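CRISPR-associated endonuclease Cas9 (Campylobacter jejuni subsp. jejuni serotype O:2, PDB 5X2H) cuts DNA matched by a guide RNA, using an HNH nuclease domain for the complementary strand and a RuvC-like domain for the other, in bacterial antiviral defence. Local coordinates at residues K239-D244 / I368-K373; E360-I365 / L394-H399. All blocks are in the same frame, centred on the assembly; numbering follows the deposited sequence.

Interaction 1: K239-D244 / I368-K373; sequences KRALKD and IKDEIK. With nucleotides of chain B.
With chi1 at -57°, Lys-369 turns its CG to Leu-242 CB, 4.4 Å away. A second bend, chi2 -64°, turns CD and the rest of the chain away. The amine at its end donates to Phe-396 O and forms a salt bridge with a phosphate of the bound DNA. Ala-241 points its methyl at the other backbone, and its CB lies 3.7 Å from Asp-370 CA. No direct hydrogen bond joins 239-244 to 368-373. One water spans them instead, giving a hydrogen to Leu-242 O and accepting one from Lys-369 N at 3.1 Å. Asp-370 is the N-cap of helix 371-379. Its OD1 takes weak bonds from the backbone N atoms of Ile-372 and Lys-373.

The loop 239-244 also holds the backbone of the RNA in chain B. Arg-240 grips one phosphate oxygen twice: its N and its NH1, the latter at 2.9 Å, both donate to OP1 of U17 of chain B. This oxygen lies in the guanidinium plane, at the edge. NH2 has a salt bridge to a further RNA phosphate. The O2' of U16 of chain B donates to Arg-240 O at 2.8 Å. Lys-243 N in turn donates to O2' of C15 of chain B at 3.0 Å. Leu-242 CD2 reaches to 3.3 Å from O2 of that cytidine, at the minor-groove edge of its base.

The RNA hydrogen bonds are to the sugar-phosphate backbone, which is consistent with little dependence on guide sequence. Leu-242 touches base atoms by packing alone.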
loop_
_atom_site.group_PDB
_atom_site.type_symbol
_atom_site.label_atom_id
_atom_site.label_comp_id
_atom_site.label_asym_id
_atom_site.label_seq_id
_atom_site.Cartn_x
_atom_site.Cartn_y
_atom_site.Cartn_z
ATOM N N LYS A 239 14.263 19.528 -6.629
ATOM C CA LYS A 239 13.386 18.591 -5.936
ATOM C C LYS A 239 11.969 18.791 -6.446
ATOM O O LYS A 239 11.439 19.904 -6.390
ATOM C CB LYS A 239 13.441 18.790 -4.418
ATOM C CG LYS A 239 12.626 17.759 -3.647
ATOM C CD LYS A 239 12.529 18.099 -2.170
ATOM C CE LYS A 239 12.155 16.864 -1.362
ATOM N NZ LYS A 239 11.444 17.201 -0.100
ATOM N N ARG A 240 11.359 17.716 -6.942
ATOM C CA ARG A 240 10.000 17.801 -7.460
ATOM C C ARG A 240 9.003 17.994 -6.324
ATOM O O ARG A 240 9.174 17.453 -5.227
ATOM C CB ARG A 240 9.651 16.537 -8.248
ATOM C CG ARG A 240 10.474 16.336 -9.508
ATOM C CD ARG A 240 10.543 14.867 -9.908
ATOM N NE ARG A 240 11.383 14.677 -11.088
ATOM C CZ ARG A 240 12.710 14.601 -11.056
ATOM N NH1 ARG A 240 13.357 14.697 -9.901
ATOM N NH2 ARG A 240 13.393 14.433 -12.179
ATOM N N ALA A 241 7.958 18.771 -6.591
ATOM C CA ALA A 241 6.850 18.874 -5.656
ATOM C C ALA A 241 5.994 17.610 -5.739
ATOM O O ALA A 241 6.226 16.722 -6.563
ATOM C CB ALA A 241 6.025 20.126 -5.942
ATOM N N LEU A 242 4.989 17.527 -4.866
ATOM C CA LEU A 242 4.098 16.374 -4.867
ATOM C C LEU A 242 3.444 16.203 -6.232
ATOM O O LEU A 242 3.006 17.176 -6.852
ATOM C CB LEU A 242 3.024 16.528 -3.790
ATOM C CG LEU A 242 3.441 16.487 -2.319
ATOM C CD1 LEU A 242 2.205 16.530 -1.428
ATOM C CD2 LEU A 242 4.282 15.256 -2.014
ATOM N N LYS A 243 3.398 14.959 -6.702
ATOM C CA LYS A 243 2.701 14.645 -7.941
ATOM C C LYS A 243 1.228 15.017 -7.816
ATOM O O LYS A 243 0.660 15.031 -6.719
ATOM C CB LYS A 243 2.855 13.157 -8.258
ATOM C CG LYS A 243 2.427 12.731 -9.650
ATOM C CD LYS A 243 2.652 11.232 -9.830
ATOM C CE LYS A 243 2.245 10.761 -11.216
ATOM N NZ LYS A 243 2.541 9.315 -11.414
ATOM N N ASP A 244 0.612 15.342 -8.952
ATOM C CA ASP A 244 -0.790 15.747 -8.951
ATOM C C ASP A 244 -1.654 14.661 -8.324
ATOM O O ASP A 244 -1.628 13.503 -8.750
ATOM C CB ASP A 244 -1.256 16.049 -10.376
ATOM C CG ASP A 244 -2.666 16.614 -10.422
ATOM O OD1 ASP A 244 -3.626 15.863 -10.149
ATOM O OD2 ASP A 244 -2.815 17.818 -10.718
ATOM N N ILE A 368 -2.293 22.510 -6.501
ATOM C CA ILE A 368 -1.041 22.680 -7.246
ATOM C C ILE A 368 0.042 23.042 -6.232
ATOM O O ILE A 368 0.268 24.211 -5.913
ATOM C CB ILE A 368 -1.172 23.719 -8.354
ATOM C CG1 ILE A 368 -2.376 23.395 -9.242
ATOM C CG2 ILE A 368 0.106 23.769 -9.183
ATOM C CD1 ILE A 368 -2.657 24.447 -10.295
ATOM N N LYS A 369 0.735 22.018 -5.735
ATOM C CA LYS A 369 1.825 22.227 -4.791
ATOM C C LYS A 369 3.104 22.709 -5.465
ATOM O O LYS A 369 3.982 23.247 -4.783
ATOM C CB LYS A 369 2.107 20.937 -4.018
ATOM C CG LYS A 369 0.899 20.381 -3.281
ATOM C CD LYS A 369 0.419 21.335 -2.195
ATOM C CE LYS A 369 -0.734 20.734 -1.404
ATOM N NZ LYS A 369 -1.131 21.587 -0.251
ATOM N N ASP A 370 3.231 22.518 -6.777
ATOM C CA ASP A 370 4.364 23.044 -7.532
ATOM C C ASP A 370 4.152 24.541 -7.727
ATOM O O ASP A 370 3.226 24.956 -8.432
ATOM C CB ASP A 370 4.494 22.317 -8.868
ATOM C CG ASP A 370 5.815 22.594 -9.565
ATOM O OD1 ASP A 370 6.248 23.765 -9.602
ATOM O OD2 ASP A 370 6.423 21.632 -10.078
ATOM N N GLU A 371 5.012 25.352 -7.107
ATOM C CA GLU A 371 4.785 26.795 -7.075
ATOM C C GLU A 371 4.841 27.406 -8.471
ATOM O O GLU A 371 4.055 28.305 -8.790
ATOM C CB GLU A 371 5.804 27.463 -6.152
ATOM C CG GLU A 371 5.855 26.843 -4.765
ATOM C CD GLU A 371 6.206 27.846 -3.684
ATOM O OE1 GLU A 371 6.722 28.935 -4.017
ATOM O OE2 GLU A 371 5.955 27.545 -2.497
ATOM N N ILE A 372 5.760 26.935 -9.315
ATOM C CA ILE A 372 5.857 27.464 -10.672
ATOM C C ILE A 372 4.591 27.142 -11.457
ATOM O O ILE A 372 4.022 28.007 -12.133
ATOM C CB ILE A 372 7.119 26.929 -11.377
ATOM C CG1 ILE A 372 8.323 27.833 -11.091
ATOM C CG2 ILE A 372 6.896 26.813 -12.881
ATOM C CD1 ILE A 372 8.833 27.775 -9.662
ATOM N N LYS A 373 4.123 25.895 -11.370
ATOM C CA LYS A 373 2.860 25.550 -12.012
ATOM C C LYS A 373 1.691 26.267 -11.350
ATOM O O LYS A 373 0.674 26.527 -12.002
ATOM C CB LYS A 373 2.656 24.033 -11.991
ATOM C CG LYS A 373 2.376 23.437 -13.364
ATOM C CD LYS A 373 2.307 21.915 -13.331
ATOM C CE LYS A 373 3.690 21.287 -13.276
ATOM N NZ LYS A 373 3.629 19.814 -13.494
ATOM P P U B 16 6.757 10.955 -6.981
ATOM O OP1 U B 16 7.010 11.473 -8.348
ATOM O OP2 U B 16 7.195 9.583 -6.625
ATOM O "O5'" U B 16 7.443 11.945 -5.938
ATOM C "C5'" U B 16 7.285 13.350 -6.053
ATOM C "C4'" U B 16 8.011 14.085 -4.954
ATOM O "O4'" U B 16 7.436 13.758 -3.661
ATOM C "C3'" U B 16 9.485 13.760 -4.782
ATOM O "O3'" U B 16 10.312 14.395 -5.740
ATOM C "C2'" U B 16 9.750 14.207 -3.350
ATOM O "O2'" U B 16 9.881 15.618 -3.284
ATOM C "C1'" U B 16 8.438 13.820 -2.665
ATOM N N1 U B 16 8.526 12.515 -1.967
ATOM C C2 U B 16 9.124 12.506 -0.717
ATOM O O2 U B 16 9.573 13.507 -0.186
ATOM N N3 U B 16 9.176 11.282 -0.100
ATOM C C4 U B 16 8.705 10.081 -0.593
ATOM O O4 U B 16 8.827 9.054 0.084
ATOM C C5 U B 16 8.102 10.172 -1.890
ATOM C C6 U B 16 8.032 11.353 -2.515
ATOM P P U B 17 11.791 13.837 -6.036
ATOM O OP1 U B 17 12.362 14.651 -7.138
ATOM O OP2 U B 17 11.734 12.359 -6.170
ATOM O "O5'" U B 17 12.593 14.195 -4.712
ATOM C "C5'" U B 17 13.505 13.281 -4.130
ATOM C "C4'" U B 17 13.787 13.662 -2.702
ATOM O "O4'" U B 17 12.651 13.313 -1.865
ATOM C "C3'" U B 17 14.953 12.955 -2.037
ATOM O "O3'" U B 17 16.215 13.484 -2.394
ATOM C "C2'" U B 17 14.617 13.101 -0.563
ATOM O "O2'" U B 17 14.880 14.422 -0.119
ATOM C "C1'" U B 17 13.105 12.897 -0.593
ATOM N N1 U B 17 12.755 11.470 -0.406
ATOM C C2 U B 17 12.880 10.958 0.869
ATOM O O2 U B 17 13.255 11.631 1.815
ATOM N N3 U B 17 12.549 9.629 0.995
ATOM C C4 U B 17 12.116 8.781 -0.007
ATOM O O4 U B 17 11.856 7.607 0.259
ATOM C C5 U B 17 12.016 9.388 -1.299
ATOM C C6 U B 17 12.331 10.679 -1.450
ATOM P P C B 15 2.760 6.356 -5.836
ATOM O OP1 C B 15 2.937 6.079 -7.283
ATOM O OP2 C B 15 3.354 5.445 -4.826
ATOM O "O5'" C B 15 3.310 7.822 -5.528
ATOM C "C5'" C B 15 2.835 8.941 -6.257
ATOM C "C4'" C B 15 3.171 10.241 -5.569
ATOM O "O4'" C B 15 2.733 10.208 -4.185
ATOM C "C3'" C B 15 4.645 10.595 -5.466
ATOM O "O3'" C B 15 5.185 11.097 -6.676
ATOM C "C2'" C B 15 4.656 11.599 -4.322
ATOM O "O2'" C B 15 4.193 12.867 -4.765
ATOM C "C1'" C B 15 3.593 11.007 -3.395
ATOM N N1 C B 15 4.180 10.175 -2.319
ATOM C C2 C B 15 4.738 10.813 -1.205
ATOM O O2 C B 15 4.738 12.051 -1.157
ATOM N N3 C B 15 5.267 10.069 -0.209
ATOM C C4 C B 15 5.246 8.738 -0.296
ATOM N N4 C B 15 5.775 8.032 0.705
ATOM C C5 C B 15 4.682 8.065 -1.417
ATOM C C6 C B 15 4.161 8.813 -2.395
HETATM O O HOH W 1 0.587 18.974 -6.394
#

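Interaction 2: E360-I365 / L394-H399; sequences EIAKDI and LEFKDH. With nucleotides of chain C.
Apolar contact joins Ile-365, near the end of helix 355-367, to Phe-396 and Leu-394 of the loop 394-399. Chi1 of -58° sets the Ile-365 CG2 branch anti to the backbone N, where it meets the Phe-396 ring obliquely, 3.6 Å from CD2. Ile-365 CD1 reaches Phe-396 CE2 at 4.0 Å. Leu-394 CB sits over one face of the phenyl ring, displaced toward its rim. One turn back along the helix, Ala-362 sets its CB 4.3 Å from Phe-396 CE2. Tyr-341 of helix 336-344 makes an edge-to-face contact with the same phenyl ring.

Two backbone carbonyl oxygens also touch carbon. Leu-394 O lies 3.3 Å from Ile-365 CG2, and Ala-362 O lies at the edge of the Phe-396 ring.

Polar contact between the segments runs through water. One molecule donates to Ile-365 O at 2.7 Å and accepts from Phe-396 N at 2.8 Å.

Contact with DNA comes from the far end of the loop. Asp-398 N donates to OP1 of DC17 of chain C at 3.0 Å. The His-399 imidazole meets that oxygen with its CD2 and NE2 edge, near the ring plane.

Protein bonds position these two residues beside the phosphate. His-399 ND1 makes a weak hydrogen bond to Arg-260 O. Asp-398 OD1 accepts from His-399 N through its anti lone pair, while OD2 has a long, weak ion pair with Lys-263.

Phe-396 thus joins loop to helix by apolar packing, supplemented by one water bridge. A backbone N-H and an imidazole edge meet the phosphate, without contact to the cytosine base.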
loop_
_atom_site.group_PDB
_atom_site.type_symbol
_atom_site.label_atom_id
_atom_site.label_comp_id
_atom_site.label_asym_id
_atom_site.label_seq_id
_atom_site.Cartn_x
_atom_site.Cartn_y
_atom_site.Cartn_z
ATOM N N GLU A 360 -12.088 29.378 -7.149
ATOM C CA GLU A 360 -11.238 28.622 -8.062
ATOM C C GLU A 360 -9.762 28.811 -7.736
ATOM O O GLU A 360 -8.954 27.908 -7.985
ATOM C CB GLU A 360 -11.527 29.037 -9.504
ATOM C CG GLU A 360 -11.806 27.878 -10.450
ATOM C CD GLU A 360 -12.850 26.920 -9.906
ATOM O OE1 GLU A 360 -12.560 25.708 -9.830
ATOM O OE2 GLU A 360 -13.955 27.381 -9.546
ATOM N N ILE A 361 -9.393 29.967 -7.180
ATOM C CA ILE A 361 -8.002 30.203 -6.803
ATOM C C ILE A 361 -7.619 29.331 -5.613
ATOM O O ILE A 361 -6.547 28.713 -5.595
ATOM C CB ILE A 361 -7.773 31.696 -6.508
ATOM C CG1 ILE A 361 -7.641 32.489 -7.808
ATOM C CG2 ILE A 361 -6.534 31.893 -5.644
ATOM C CD1 ILE A 361 -7.662 33.984 -7.609
ATOM N N ALA A 362 -8.488 29.268 -4.601
ATOM C CA ALA A 362 -8.200 28.450 -3.427
ATOM C C ALA A 362 -8.062 26.980 -3.802
ATOM O O ALA A 362 -7.240 26.258 -3.226
ATOM C CB ALA A 362 -9.291 28.638 -2.374
ATOM N N LYS A 363 -8.861 26.520 -4.767
ATOM C CA LYS A 363 -8.713 25.160 -5.274
ATOM C C LYS A 363 -7.333 24.950 -5.884
ATOM O O LYS A 363 -6.687 23.924 -5.640
ATOM C CB LYS A 363 -9.805 24.874 -6.305
ATOM C CG LYS A 363 -9.735 23.499 -6.945
ATOM C CD LYS A 363 -10.208 23.565 -8.389
ATOM C CE LYS A 363 -11.087 22.381 -8.747
ATOM N NZ LYS A 363 -10.384 21.086 -8.568
ATOM N N ASP A 364 -6.863 25.915 -6.679
ATOM C CA ASP A 364 -5.544 25.795 -7.294
ATOM C C ASP A 364 -4.441 25.797 -6.245
ATOM O O ASP A 364 -3.475 25.035 -6.355
ATOM C CB ASP A 364 -5.328 26.923 -8.303
ATOM C CG ASP A 364 -6.206 26.782 -9.530
ATOM O OD1 ASP A 364 -6.535 25.635 -9.897
ATOM O OD2 ASP A 364 -6.567 27.819 -10.127
ATOM N N ILE A 365 -4.563 26.647 -5.224
ATOM C CA ILE A 365 -3.567 26.661 -4.156
ATOM C C ILE A 365 -3.597 25.347 -3.384
ATOM O O ILE A 365 -2.554 24.831 -2.968
ATOM C CB ILE A 365 -3.793 27.871 -3.231
ATOM C CG1 ILE A 365 -3.737 29.176 -4.030
ATOM C CG2 ILE A 365 -2.755 27.891 -2.117
ATOM C CD1 ILE A 365 -3.947 30.422 -3.189
ATOM N N LEU A 394 1.091 30.544 -0.040
ATOM C CA LEU A 394 0.142 30.040 0.943
ATOM C C LEU A 394 -0.004 28.529 0.824
ATOM O O LEU A 394 -0.025 27.974 -0.279
ATOM C CB LEU A 394 -1.217 30.715 0.762
ATOM C CG LEU A 394 -1.230 32.244 0.834
ATOM C CD1 LEU A 394 -2.583 32.779 0.407
ATOM C CD2 LEU A 394 -0.878 32.724 2.237
ATOM N N GLU A 395 -0.107 27.863 1.973
ATOM C CA GLU A 395 -0.252 26.412 2.041
ATOM C C GLU A 395 -1.689 26.090 2.436
ATOM O O GLU A 395 -2.096 26.336 3.577
ATOM C CB GLU A 395 0.737 25.808 3.038
ATOM C CG GLU A 395 2.163 26.323 2.898
ATOM C CD GLU A 395 3.125 25.640 3.854
ATOM O OE1 GLU A 395 3.153 24.389 3.886
ATOM O OE2 GLU A 395 3.847 26.354 4.583
ATOM N N PHE A 396 -2.452 25.540 1.495
ATOM C CA PHE A 396 -3.829 25.132 1.726
ATOM C C PHE A 396 -3.949 23.616 1.646
ATOM O O PHE A 396 -3.236 22.960 0.882
ATOM C CB PHE A 396 -4.781 25.769 0.708
ATOM C CG PHE A 396 -5.036 27.231 0.940
ATOM C CD1 PHE A 396 -4.686 27.832 2.139
ATOM C CD2 PHE A 396 -5.638 28.002 -0.039
ATOM C CE1 PHE A 396 -4.924 29.178 2.350
ATOM C CE2 PHE A 396 -5.879 29.345 0.166
ATOM C CZ PHE A 396 -5.520 29.933 1.362
ATOM N N LYS A 397 -4.872 23.067 2.430
ATOM C CA LYS A 397 -5.153 21.638 2.398
ATOM C C LYS A 397 -6.571 21.406 2.907
ATOM O O LYS A 397 -7.264 22.340 3.322
ATOM C CB LYS A 397 -4.130 20.851 3.220
ATOM C CG LYS A 397 -4.227 21.070 4.718
ATOM C CD LYS A 397 -3.346 20.081 5.461
ATOM C CE LYS A 397 -3.423 20.285 6.962
ATOM N NZ LYS A 397 -2.640 19.246 7.688
ATOM N N ASP A 398 -6.999 20.140 2.850
ATOM C CA ASP A 398 -8.263 19.649 3.398
ATOM C C ASP A 398 -9.480 20.110 2.598
ATOM O O ASP A 398 -9.472 21.184 1.988
ATOM C CB ASP A 398 -8.410 20.058 4.868
ATOM C CG ASP A 398 -8.928 18.927 5.737
ATOM O OD1 ASP A 398 -9.745 18.121 5.245
ATOM O OD2 ASP A 398 -8.510 18.842 6.909
ATOM N N HIS A 399 -10.532 19.292 2.600
ATOM C CA HIS A 399 -11.745 19.553 1.844
ATOM C C HIS A 399 -12.966 19.316 2.723
ATOM O O HIS A 399 -12.929 18.541 3.683
ATOM C CB HIS A 399 -11.852 18.656 0.601
ATOM C CG HIS A 399 -10.715 18.801 -0.360
ATOM N ND1 HIS A 399 -10.872 19.344 -1.618
ATOM C CD2 HIS A 399 -9.409 18.462 -0.257
ATOM C CE1 HIS A 399 -9.709 19.338 -2.244
ATOM N NE2 HIS A 399 -8.805 18.806 -1.441
ATOM P P DC C 17 -5.466 17.149 1.120
ATOM O OP1 DC C 17 -6.233 18.283 0.561
ATOM O OP2 DC C 17 -5.178 17.105 2.571
ATOM O "O5'" DC C 17 -6.188 15.784 0.705
ATOM C "C5'" DC C 17 -6.553 15.566 -0.651
ATOM C "C4'" DC C 17 -6.829 14.098 -0.914
ATOM O "O4'" DC C 17 -5.618 13.333 -0.702
ATOM C "C3'" DC C 17 -7.848 13.451 0.007
ATOM O "O3'" DC C 17 -9.164 13.697 -0.463
ATOM C "C2'" DC C 17 -7.477 11.977 -0.121
ATOM C "C1'" DC C 17 -5.952 12.044 -0.204
ATOM N N1 DC C 17 -5.282 11.852 1.108
ATOM C C2 DC C 17 -5.149 10.563 1.634
ATOM O O2 DC C 17 -5.592 9.602 0.993
ATOM N N3 DC C 17 -4.536 10.403 2.832
ATOM C C4 DC C 17 -4.070 11.464 3.491
ATOM N N4 DC C 17 -3.468 11.257 4.669
ATOM C C5 DC C 17 -4.202 12.787 2.973
ATOM C C6 DC C 17 -4.807 12.932 1.790
HETATM O O HOH W 2 -1.156 24.367 -0.677
#

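How the interactions relate
The two contacts lie on the same side of the chain's centre, with their centres about 13 Å apart. Their segments alternate along the chain: 239-244, 360-365, 368-373, then 394-399. Helix 355-367 carries 360-365. The chain leaves it at Ile-368 and enters helix 371-379 after Asp-370, so 368-373 spans the turn between these helices. Interaction 1 is at the surface, whereas interaction 2 is largely buried. The lysine of 368-373 ties the two together. Interaction 1 meets the RNA of chain B and also the bound DNA; interaction 2 meets the DNA of chain C. This helical region therefore contacts both the guide RNA and the bound DNA, away from the annotated RuvC-like active site.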